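Local atomic coordinates of erythromycin C-12 hydroxylase (Saccharopolyspora erythraea, PDB entry 2JJN), a protein that hydroxylates the macrolactone ring of erythromycin D at C-12, using heme b, molecular oxygen and NADPH, to give erythromycin C. Residues Y284-P289 with T314-A319; G35-K40 with H52-A57. The protein carries 2 engineered substitutions. All blocks are in the same frame, centred on the assembly; numbering follows the deposited sequence. Where two conformers were deposited one is given.

Contact 1: residues Y284-P289 with T314-A319. With HEM (protoporphyrin IX containing Fe), chain B.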
ATOM      1  N   TYR A 284      12.579   3.094  -2.466  1.00 18.34           N
ATOM      2  CA  TYR A 284      12.849   3.410  -3.835  1.00 17.84           C
ATOM      3  C   TYR A 284      11.577   3.497  -4.709  1.00 17.17           C
ATOM      4  O   TYR A 284      11.470   4.402  -5.557  1.00 17.70           O
ATOM      5  CB  TYR A 284      13.843   2.328  -4.333  1.00 18.85           C
ATOM      6  CG  TYR A 284      14.542   2.605  -5.629  1.00 18.68           C
ATOM      7  CD1 TYR A 284      15.545   3.561  -5.691  1.00 20.61           C
ATOM      8  CD2 TYR A 284      14.241   1.847  -6.745  1.00 20.87           C
ATOM      9  CE1 TYR A 284      16.229   3.759  -6.914  1.00 22.50           C
ATOM     10  CE2 TYR A 284      14.918   2.033  -7.948  1.00 23.20           C
ATOM     11  CZ  TYR A 284      15.876   2.964  -8.017  1.00 22.80           C
ATOM     12  OH  TYR A 284      16.491   3.101  -9.268  1.00 28.51           O
ATOM     13  N   ARG A 285      10.669   2.550  -4.495  1.00 10.55           N
ATOM     14  CA  ARG A 285       9.448   2.433  -5.302  1.00  9.17           C
ATOM     15  C   ARG A 285       8.265   2.165  -4.342  1.00  9.06           C
ATOM     16  O   ARG A 285       7.696   1.084  -4.318  1.00  8.82           O
ATOM     17  CB  ARG A 285       9.614   1.322  -6.332  1.00  9.25           C
ATOM     18  CG  ARG A 285      10.398   1.766  -7.567  1.00  9.15           C
ATOM     19  CD  ARG A 285      10.560   0.619  -8.523  1.00 11.50           C
ATOM     20  NE  ARG A 285      11.011   1.149  -9.829  1.00 12.30           N
ATOM     21  CZ  ARG A 285      11.980   0.611 -10.571  1.00 13.68           C
ATOM     22  NH1 ARG A 285      12.654  -0.478 -10.197  1.00 11.24           N
ATOM     23  NH2 ARG A 285      12.271   1.192 -11.748  1.00 14.26           N
ATOM     24  N   PRO A 286       7.894   3.179  -3.580  1.00  9.55           N
ATOM     25  CA  PRO A 286       6.770   3.049  -2.596  1.00  9.06           C
ATOM     26  C   PRO A 286       5.484   2.691  -3.324  1.00 10.36           C
ATOM     27  O   PRO A 286       5.147   3.337  -4.297  1.00 11.03           O
ATOM     28  CB  PRO A 286       6.670   4.449  -1.978  1.00  8.72           C
ATOM     29  CG  PRO A 286       7.343   5.387  -2.953  1.00 10.01           C
ATOM     30  CD  PRO A 286       8.466   4.540  -3.591  1.00 10.05           C
ATOM     31  N   PRO A 287       4.780   1.648  -2.875  1.00 10.29           N
ATOM     32  CA  PRO A 287       3.530   1.284  -3.540  1.00 10.23           C
ATOM     33  C   PRO A 287       2.522   2.415  -3.584  1.00 10.83           C
ATOM     34  O   PRO A 287       1.836   2.548  -4.599  1.00 11.49           O
ATOM     35  CB  PRO A 287       3.050   0.101  -2.699  1.00 12.09           C
ATOM     36  CG  PRO A 287       4.358  -0.549  -2.199  1.00 11.47           C
ATOM     37  CD  PRO A 287       5.206   0.629  -1.900  1.00 10.20           C
ATOM     38  N   PHE A 288       2.451   3.232  -2.516  1.00 11.01           N
ATOM     39  CA  PHE A 288       1.562   4.387  -2.512  1.00 11.42           C
ATOM     40  C   PHE A 288       2.459   5.620  -2.558  1.00 12.65           C
ATOM     41  O   PHE A 288       3.070   5.987  -1.560  1.00 11.90           O
ATOM     42  CB  PHE A 288       0.755   4.437  -1.221  1.00 12.68           C
ATOM     43  CG  PHE A 288      -0.368   3.478  -1.153  1.00 17.44           C
ATOM     44  CD1 PHE A 288      -0.583   2.790   0.024  1.00 22.38           C
ATOM     45  CD2 PHE A 288      -1.242   3.315  -2.204  1.00 19.82           C
ATOM     46  CE1 PHE A 288      -1.679   1.913   0.148  1.00 25.71           C
ATOM     47  CE2 PHE A 288      -2.330   2.425  -2.107  1.00 24.49           C
ATOM     48  CZ  PHE A 288      -2.523   1.732  -0.928  1.00 23.21           C
ATOM     49  N   PRO A 289       2.626   6.221  -3.720  1.00 11.47           N
ATOM     50  CA  PRO A 289       3.546   7.373  -3.814  1.00 11.81           C
ATOM     51  C   PRO A 289       3.015   8.662  -3.218  1.00 11.19           C
ATOM     52  O   PRO A 289       3.799   9.625  -2.996  1.00 11.82           O
ATOM     53  CB  PRO A 289       3.758   7.501  -5.346  1.00 12.57           C
ATOM     54  CG  PRO A 289       2.553   6.902  -5.936  1.00 13.65           C
ATOM     55  CD  PRO A 289       2.167   5.762  -5.058  1.00 12.62           C
ATOM     56  N   THR A 314       0.482  14.627  -0.319  1.00 11.33           N
ATOM     57  CA  THR A 314       1.887  14.537   0.144  1.00 11.92           C
ATOM     58  C   THR A 314       2.604  13.463  -0.640  1.00 12.29           C
ATOM     59  O   THR A 314       2.197  12.313  -0.575  1.00 12.76           O
ATOM     60  CB  THR A 314       2.020  14.160   1.626  1.00 13.20           C
ATOM     61  OG1 THR A 314       1.323  12.946   1.916  1.00 15.43           O
ATOM     62  CG2 THR A 314       1.482  15.265   2.566  1.00 14.01           C
ATOM     63  N   TRP A 315       3.633  13.844  -1.380  1.00 10.66           N
ATOM     64  CA  TRP A 315       4.314  12.939  -2.308  1.00 12.43           C
ATOM     65  C   TRP A 315       5.437  12.198  -1.597  1.00 12.37           C
ATOM     66  O   TRP A 315       6.606  12.616  -1.558  1.00 11.51           O
ATOM     67  CB  TRP A 315       4.823  13.720  -3.510  1.00 11.95           C
ATOM     68  CG  TRP A 315       3.767  13.997  -4.530  1.00 13.40           C
ATOM     69  CD1 TRP A 315       2.934  15.047  -4.544  1.00 16.20           C
ATOM     70  CD2 TRP A 315       3.464  13.190  -5.673  1.00 14.77           C
ATOM     71  NE1 TRP A 315       2.088  14.973  -5.680  1.00 19.49           N
ATOM     72  CE2 TRP A 315       2.404  13.830  -6.375  1.00 18.74           C
ATOM     73  CE3 TRP A 315       3.956  11.958  -6.145  1.00 14.13           C
ATOM     74  CZ2 TRP A 315       1.843  13.295  -7.546  1.00 19.19           C
ATOM     75  CZ3 TRP A 315       3.419  11.435  -7.318  1.00 17.26           C
ATOM     76  CH2 TRP A 315       2.373  12.099  -8.004  1.00 17.31           C
ATOM     77  N   VAL A 316       5.060  11.060  -1.000  1.00 16.70           N
ATOM     78  CA  VAL A 316       6.067  10.203  -0.355  1.00 17.90           C
ATOM     79  C   VAL A 316       7.167   9.785  -1.365  1.00 17.25           C
ATOM     80  O   VAL A 316       8.340   9.682  -1.021  1.00 19.01           O
ATOM     81  CB  VAL A 316       5.388   9.013   0.341  1.00 20.22           C
ATOM     82  CG1 VAL A 316       6.358   7.857   0.558  0.70 19.61           C
ATOM     83  CG2 VAL A 316       4.838   9.523   1.705  0.70 18.64           C
ATOM     84  N   LEU A 317       6.789   9.541  -2.616  1.00 18.08           N
ATOM     85  CA  LEU A 317       7.785   9.174  -3.632  1.00 17.51           C
ATOM     86  C   LEU A 317       8.819  10.266  -3.770  1.00 19.13           C
ATOM     87  O   LEU A 317      10.018   9.959  -3.861  1.00 18.95           O
ATOM     88  CB  LEU A 317       7.091   8.945  -4.963  1.00 18.42           C
ATOM     89  CG  LEU A 317       8.047   8.710  -6.138  1.00 19.08           C
ATOM     90  CD1 LEU A 317       8.919   7.428  -5.890  1.00 22.66           C
ATOM     91  CD2 LEU A 317       7.237   8.566  -7.420  1.00 23.41           C
ATOM     92  N   SER A 318       8.380  11.529  -3.803  1.00 18.34           N
ATOM     93  CA  SER A 318       9.353  12.621  -3.923  1.00 18.72           C
ATOM     94  C   SER A 318      10.198  12.746  -2.650  1.00 18.74           C
ATOM     95  O   SER A 318      11.429  12.920  -2.715  1.00 18.40           O
ATOM     96  CB  SER A 318       8.556  13.889  -4.165  1.00 18.61           C
ATOM     97  OG  SER A 318       9.425  15.029  -4.320  1.00 18.18           O
ATOM     98  N   ALA A 319       9.551  12.674  -1.489  1.00 17.39           N
ATOM     99  CA  ALA A 319      10.286  12.709  -0.198  1.00 17.53           C
ATOM    100  C   ALA A 319      11.339  11.651  -0.157  1.00 18.48           C
ATOM    101  O   ALA A 319      12.454  11.890   0.338  1.00 18.84           O
ATOM    102  CB  ALA A 319       9.296  12.513   0.975  1.00 18.82           C
TER
HETATM  103  CHA HEM B 412      -2.060   2.880   6.658  1.00 12.24           C
HETATM  104  CHB HEM B 412       1.233   1.904   3.191  1.00 10.52           C
HETATM  105  CHC HEM B 412       0.457  -2.837   3.832  1.00 14.69           C
HETATM  106  CHD HEM B 412      -3.365  -1.843   6.673  1.00 13.38           C
HETATM  107  C1A HEM B 412      -1.057   2.979   5.715  1.00 11.79           C
HETATM  108  C2A HEM B 412      -0.454   4.244   5.277  1.00 11.12           C
HETATM  109  C3A HEM B 412       0.436   3.979   4.316  1.00 10.18           C
HETATM  110  C4A HEM B 412       0.436   2.546   4.097  1.00 10.32           C
HETATM  111  CMA HEM B 412       1.296   4.994   3.532  1.00 10.50           C
HETATM  112  CAA HEM B 412      -0.773   5.635   5.855  1.00 11.83           C
HETATM  113  CBA HEM B 412      -2.018   6.232   5.225  1.00 12.51           C
HETATM  114  CGA HEM B 412      -2.200   7.708   5.586  1.00 13.91           C
HETATM  115  O1A HEM B 412      -1.364   8.271   6.348  1.00 13.54           O
HETATM  116  O2A HEM B 412      -3.236   8.282   5.124  1.00 12.07           O
HETATM  117  C1B HEM B 412       1.312   0.515   3.076  1.00 11.04           C
HETATM  118  C2B HEM B 412       2.253  -0.192   2.245  1.00 11.14           C
HETATM  119  C3B HEM B 412       2.045  -1.517   2.428  1.00 12.51           C
HETATM  120  C4B HEM B 412       0.953  -1.630   3.387  1.00 12.70           C
HETATM  121  CMB HEM B 412       3.262   0.582   1.371  1.00 12.64           C
HETATM  122  CAB HEM B 412       2.715  -2.748   1.787  1.00 14.56           C
HETATM  123  CBB HEM B 412       3.971  -2.710   1.478  1.00 16.65           C
HETATM  124  C1C HEM B 412      -0.643  -2.976   4.651  1.00 13.35           C
HETATM  125  C2C HEM B 412      -1.217  -4.247   5.064  1.00 14.47           C
HETATM  126  C3C HEM B 412      -2.280  -3.972   5.851  1.00 13.07           C
HETATM  127  C4C HEM B 412      -2.395  -2.517   5.971  1.00 12.68           C
HETATM  128  CMC HEM B 412      -0.634  -5.616   4.626  1.00 15.87           C
HETATM  129  CAC HEM B 412      -3.277  -4.936   6.523  1.00 17.74           C
HETATM  130  CBC HEM B 412      -2.910  -6.093   7.074  1.00 22.66           C
HETATM  131  C1D HEM B 412      -3.341  -0.497   6.878  1.00 11.76           C
HETATM  132  C2D HEM B 412      -4.321   0.180   7.665  1.00 13.95           C
HETATM  133  C3D HEM B 412      -3.914   1.618   7.681  1.00 12.38           C
HETATM  134  C4D HEM B 412      -2.725   1.697   6.887  1.00 10.73           C
HETATM  135  CMD HEM B 412      -5.563  -0.443   8.370  1.00 14.33           C
HETATM  136  CAD HEM B 412      -4.628   2.795   8.369  1.00 11.56           C
HETATM  137  CBD HEM B 412      -4.057   3.049   9.778  1.00 11.86           C
HETATM  138  CGD HEM B 412      -4.686   4.269  10.376  1.00 13.11           C
HETATM  139  O1D HEM B 412      -5.341   5.052   9.666  1.00 12.77           O
HETATM  140  O2D HEM B 412      -4.521   4.451  11.601  1.00 12.70           O
HETATM  141  NA  HEM B 412      -0.464   1.937   4.982  1.00 10.32           N
HETATM  142  NB  HEM B 412       0.481  -0.379   3.744  1.00 10.64           N
HETATM  143  NC  HEM B 412      -1.409  -1.971   5.209  1.00 10.67           N
HETATM  144  ND  HEM B 412      -2.391   0.439   6.423  1.00 10.46           N
HETATM  145 FE   HEM B 412      -0.829   0.006   5.198  1.00 12.77          FE
HETATM  146  O   HOH W   1      -2.201   0.238   3.472  1.00 27.42           O

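Contact 2: residues G35-K40 with H52-A57. With SO4 (sulfate ion), chain E; SO4 (sulfate ion), chain G.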
ATOM      1  N   GLY A  35      11.710  15.957  -9.075  1.00 18.95           N
ATOM      2  CA  GLY A  35      13.000  16.601  -8.794  1.00 20.01           C
ATOM      3  C   GLY A  35      12.956  18.095  -9.074  1.00 19.48           C
ATOM      4  O   GLY A  35      13.367  18.930  -8.249  1.00 21.03           O
ATOM      5  N   THR A  36      12.423  18.457 -10.214  1.00 19.75           N
ATOM      6  CA  THR A  36      12.366  19.877 -10.564  1.00 20.95           C
ATOM      7  C   THR A  36      11.456  20.645  -9.606  1.00 20.07           C
ATOM      8  O   THR A  36      11.744  21.802  -9.250  1.00 20.61           O
ATOM      9  CB  THR A  36      11.933  20.092 -12.013  1.00 21.38           C
ATOM     10  OG1 THR A  36      10.599  19.605 -12.213  0.50 23.36           O
ATOM     11  CG2 THR A  36      12.917  19.422 -12.977  0.50 21.39           C
ATOM     12  N   MET A  37      10.367  20.023  -9.178  1.00 19.41           N
ATOM     13  CA  MET A  37       9.424  20.700  -8.303  1.00 19.01           C
ATOM     14  C   MET A  37       9.998  20.831  -6.907  1.00 18.44           C
ATOM     15  O   MET A  37       9.814  21.866  -6.255  1.00 19.13           O
ATOM     16  CB  MET A  37       8.089  19.931  -8.242  1.00 17.28           C
ATOM     17  CG  MET A  37       7.338  19.826  -9.612  1.00 19.15           C
ATOM     18  SD  MET A  37       6.918  21.474 -10.252  1.00 19.67           S
ATOM     19  CE  MET A  37       5.475  21.766  -9.222  1.00 18.16           C
ATOM     20  N   ARG A  38      10.709  19.817  -6.443  1.00 19.52           N
ATOM     21  CA  ARG A  38      11.404  19.988  -5.146  1.00 19.06           C
ATOM     22  C   ARG A  38      12.321  21.215  -5.155  1.00 20.17           C
ATOM     23  O   ARG A  38      12.386  21.971  -4.180  1.00 20.57           O
ATOM     24  CB  ARG A  38      12.236  18.771  -4.781  1.00 18.22           C
ATOM     25  CG  ARG A  38      11.421  17.567  -4.333  1.00 19.10           C
ATOM     26  CD  ARG A  38      12.315  16.515  -3.573  1.00 20.93           C
ATOM     27  NE  ARG A  38      13.379  16.016  -4.454  1.00 19.71           N
ATOM     28  CZ  ARG A  38      13.231  15.087  -5.412  1.00 21.73           C
ATOM     29  NH1 ARG A  38      12.043  14.533  -5.645  1.00 21.98           N
ATOM     30  NH2 ARG A  38      14.275  14.698  -6.172  1.00 21.22           N
ATOM     31  N   GLU A  39      13.038  21.387  -6.277  1.00 19.57           N
ATOM     32  CA  GLU A  39      13.925  22.544  -6.410  1.00 23.13           C
ATOM     33  C   GLU A  39      13.200  23.880  -6.545  1.00 21.97           C
ATOM     34  O   GLU A  39      13.499  24.823  -5.804  1.00 24.27           O
ATOM     35  CB  GLU A  39      14.955  22.337  -7.525  1.00 22.25           C
ATOM     36  CG  GLU A  39      15.861  23.561  -7.752  0.70 25.36           C
ATOM     37  CD  GLU A  39      16.778  23.448  -8.982  0.70 27.25           C
ATOM     38  OE1 GLU A  39      17.189  22.327  -9.343  0.70 30.50           O
ATOM     39  OE2 GLU A  39      17.124  24.507  -9.561  0.70 33.98           O
ATOM     40  N   LYS A  40      12.228  23.946  -7.464  1.00 20.97           N
ATOM     41  CA  LYS A  40      11.677  25.209  -7.927  1.00 20.72           C
ATOM     42  C   LYS A  40      10.275  25.542  -7.424  1.00 19.66           C
ATOM     43  O   LYS A  40       9.874  26.704  -7.474  1.00 20.80           O
ATOM     44  CB  LYS A  40      11.706  25.230  -9.465  1.00 21.86           C
ATOM     45  CG  LYS A  40      13.124  25.327 -10.036  0.50 21.49           C
ATOM     46  CD  LYS A  40      13.151  25.461 -11.548  0.50 23.55           C
ATOM     47  CE  LYS A  40      14.562  25.809 -12.005  0.50 26.43           C
ATOM     48  NZ  LYS A  40      14.831  25.502 -13.435  0.50 29.29           N
ATOM     49  N   HIS A  52       0.013  20.131  -3.646  1.00  9.93           N
ATOM     50  CA  HIS A  52       0.933  19.012  -3.663  1.00  9.85           C
ATOM     51  C   HIS A  52       2.208  19.444  -2.937  1.00 10.84           C
ATOM     52  O   HIS A  52       2.737  20.547  -3.196  1.00 11.29           O
ATOM     53  CB  HIS A  52       1.314  18.720  -5.118  1.00 10.99           C
ATOM     54  CG  HIS A  52       0.156  18.237  -5.917  1.00 10.71           C
ATOM     55  ND1 HIS A  52      -0.087  16.893  -6.140  1.00 12.90           N
ATOM     56  CD2 HIS A  52      -0.842  18.923  -6.526  1.00 11.27           C
ATOM     57  CE1 HIS A  52      -1.203  16.777  -6.859  1.00 14.41           C
ATOM     58  NE2 HIS A  52      -1.665  17.989  -7.120  1.00 10.82           N
ATOM     59  N   VAL A  53       2.730  18.535  -2.111  1.00  9.80           N
ATOM     60  CA  VAL A  53       3.878  18.850  -1.264  1.00 10.22           C
ATOM     61  C   VAL A  53       4.983  17.847  -1.611  1.00  9.75           C
ATOM     62  O   VAL A  53       4.760  16.630  -1.566  1.00 10.60           O
ATOM     63  CB  VAL A  53       3.471  18.761   0.204  1.00 10.11           C
ATOM     64  CG1 VAL A  53       4.697  18.919   1.091  1.00 11.01           C
ATOM     65  CG2 VAL A  53       2.467  19.908   0.468  1.00 12.22           C
ATOM     66  N   PHE A  54       6.166  18.367  -1.979  1.00  9.46           N
ATOM     67  CA  PHE A  54       7.218  17.526  -2.576  1.00 10.44           C
ATOM     68  C   PHE A  54       8.464  17.237  -1.735  1.00 11.21           C
ATOM     69  O   PHE A  54       9.138  16.232  -1.953  1.00 11.66           O
ATOM     70  CB  PHE A  54       7.682  18.121  -3.922  1.00 10.12           C
ATOM     71  CG  PHE A  54       6.554  18.237  -4.926  1.00 10.55           C
ATOM     72  CD1 PHE A  54       6.065  19.482  -5.300  1.00 12.71           C
ATOM     73  CD2 PHE A  54       5.928  17.104  -5.381  1.00 13.56           C
ATOM     74  CE1 PHE A  54       5.028  19.587  -6.227  1.00 11.61           C
ATOM     75  CE2 PHE A  54       4.862  17.183  -6.318  1.00 15.24           C
ATOM     76  CZ  PHE A  54       4.407  18.452  -6.736  1.00 13.99           C
ATOM     77  N   ARG A  55       8.795  18.112  -0.808  1.00 10.54           N
ATOM     78  CA  ARG A  55      10.049  17.911  -0.062  1.00 11.94           C
ATOM     79  C   ARG A  55       9.849  17.052   1.174  1.00 13.30           C
ATOM     80  O   ARG A  55       8.802  17.132   1.822  1.00 12.22           O
ATOM     81  CB  ARG A  55      10.605  19.271   0.375  1.00 12.72           C
ATOM     82  CG  ARG A  55      11.173  20.064  -0.788  1.00 12.56           C
ATOM     83  CD  ARG A  55      11.745  21.382  -0.296  1.00 15.10           C
ATOM     84  NE  ARG A  55      12.211  22.183  -1.414  1.00 17.28           N
ATOM     85  CZ  ARG A  55      12.367  23.499  -1.324  1.00 21.08           C
ATOM     86  NH1 ARG A  55      12.070  24.122  -0.162  1.00 17.35           N
ATOM     87  NH2 ARG A  55      12.819  24.190  -2.384  1.00 22.45           N
ATOM     88  N   HIS A  56      10.877  16.277   1.531  1.00 17.07           N
ATOM     89  CA  HIS A  56      10.741  15.331   2.618  1.00 18.50           C
ATOM     90  C   HIS A  56      10.292  16.001   3.928  1.00 18.67           C
ATOM     91  O   HIS A  56       9.353  15.555   4.596  1.00 16.69           O
ATOM     92  CB  HIS A  56      12.099  14.654   2.833  1.00 19.24           C
ATOM     93  CG  HIS A  56      12.091  13.611   3.899  1.00 22.10           C
ATOM     94  ND1 HIS A  56      12.402  13.905   5.216  1.00 24.89           N
ATOM     95  CD2 HIS A  56      11.890  12.270   3.842  1.00 20.28           C
ATOM     96  CE1 HIS A  56      12.352  12.792   5.931  1.00 23.16           C
ATOM     97  NE2 HIS A  56      12.042  11.790   5.134  1.00 22.36           N
ATOM     98  N   ALA A  57      10.960  17.092   4.324  1.00 19.22           N
ATOM     99  CA  ALA A  57      10.594  17.691   5.586  1.00 18.50           C
ATOM    100  C   ALA A  57       9.150  18.186   5.584  1.00 18.01           C
ATOM    101  O   ALA A  57       8.489  18.167   6.611  1.00 18.72           O
ATOM    102  CB  ALA A  57      11.533  18.859   5.899  1.00 20.32           C
TER
HETATM  103  S   SO4 E 415      12.749  27.843  -1.002  0.60 30.59           S
HETATM  104  O1  SO4 E 415      13.235  26.941  -2.049  0.60 29.19           O
HETATM  105  O2  SO4 E 415      11.878  28.848  -1.607  0.60 30.64           O
HETATM  106  O3  SO4 E 415      13.880  28.487  -0.337  0.60 30.71           O
HETATM  107  O4  SO4 E 415      11.925  27.128  -0.023  0.60 28.92           O
HETATM  108  S   SO4 G 417      12.512   8.087   6.110  0.50 27.83           S
HETATM  109  O1  SO4 G 417      11.867   7.094   5.202  0.50 20.34           O
HETATM  110  O2  SO4 G 417      11.776   9.350   6.132  0.50 22.72           O
HETATM  111  O3  SO4 G 417      13.904   8.409   5.784  0.50 29.79           O
HETATM  112  O4  SO4 G 417      12.462   7.661   7.501  0.50 28.49           O

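Contact 1: residues Y284-P289 with T314-A319
Leu-317, in the first turn of helix 316-320, packs against two prolines of the loop that leads from helix 274-284 to strand 290-295. Its CB rests 3.7 Å from CB of Pro-289. With CG anti to the backbone N (chi1 173°), the side chain then forks: CD2 stays beside Pro-289, its nearest approach being 4.2 Å to CB, while CD1 reaches the other proline and lies 3.7 Å from CD of Pro-286, the leucine and this ring meeting at about a right angle. Leu-30, Leu-31 and Leu-34 of helix 27-40 also touch this side chain. Val-316 adds a looser contact, its CG1 4.3 Å from CB of Pro-286. The polar link is backbone to backbone: Leu-317 N donates to Pro-289 O at 3.0 Å, almost straight at 169°. Trp-315, the N-cap residue, brings its CA within 3.4 Å of the same Pro-289 O in a CH...O contact. Between Pro-287 and Pro-289, Phe-288 turns its ring edge to the heme, CD1 lying 3.8 Å from the methine carbon CHB. The Pro-289 carbonyl thus finds its donor at a helix start, where the amide dipoles would probably favour it, next to the proline-leucine packing.

Contact 2: residues G35-K40 with H52-A57
The ring of Phe-54 carries CB of Met-37 over one face in a CH-pi contact, 3.9 Å from the ring centroid and displaced toward the rim. Met-37 folds back at chi2 and chi3, which returns its CE to within 3.7 Å of Phe-54 CE1. The second flat group, the guanidinium of Arg-55, is engaged at its edge: Arg-38 O lies near its plane and accepts from both NE, at 2.8 Å, and NH2, at 2.9 Å. This side-on grip of one oxygen by two nitrogens bends both bonds, to 143° and 136°. Extended from CG to NE, the Arg-55 chain reaches the last turn of helix 27-40, and NH1 and NH2 bind two oxygens of a sulfate, probably from the crystallisation liquor. A second sulfate accepts a hydrogen bond from His-56 NE2 at the imidazole edge. The aliphatic part of Arg-38 crosses Phe-54 at a slant, CG lying 3.6 Å from Phe-54 O, while its guanidinium, with Gly-35 CA against one face, hydrogen-bonds through NH1 to Ser-318 OG. Here an arginine side chain hydrogen-bonds to a carbonyl in a helix's last turn, joining the N-terminal helix to the strand 51-53/helix 56-64 connection in the beta-rich part of the P450 fold.

From the N terminus, contact 2 comes first: helix 27-40 leads into the hairpin of strands 43-45 and 51-53, and the contact closes that short loop where the chain enters helix 56-64. More than two hundred residues later contact 1 opens at the end of helix 274-284 and closes a loop holding strands 290-295, 299-301, 304-306 and 311-315. The two are in series, neither nested nor crossed, yet they touch in space, with centres about 12 Å apart. Neighbouring strands 51-53 and 311-315 unite them in the mixed sheet. Ser-318 OG is hydrogen-bonded to Phe-54 O, and Trp-315 NE1 to His-52 ND1, joining the end of strand 51-53 to the turn between strand 311-315 and helix 316-320.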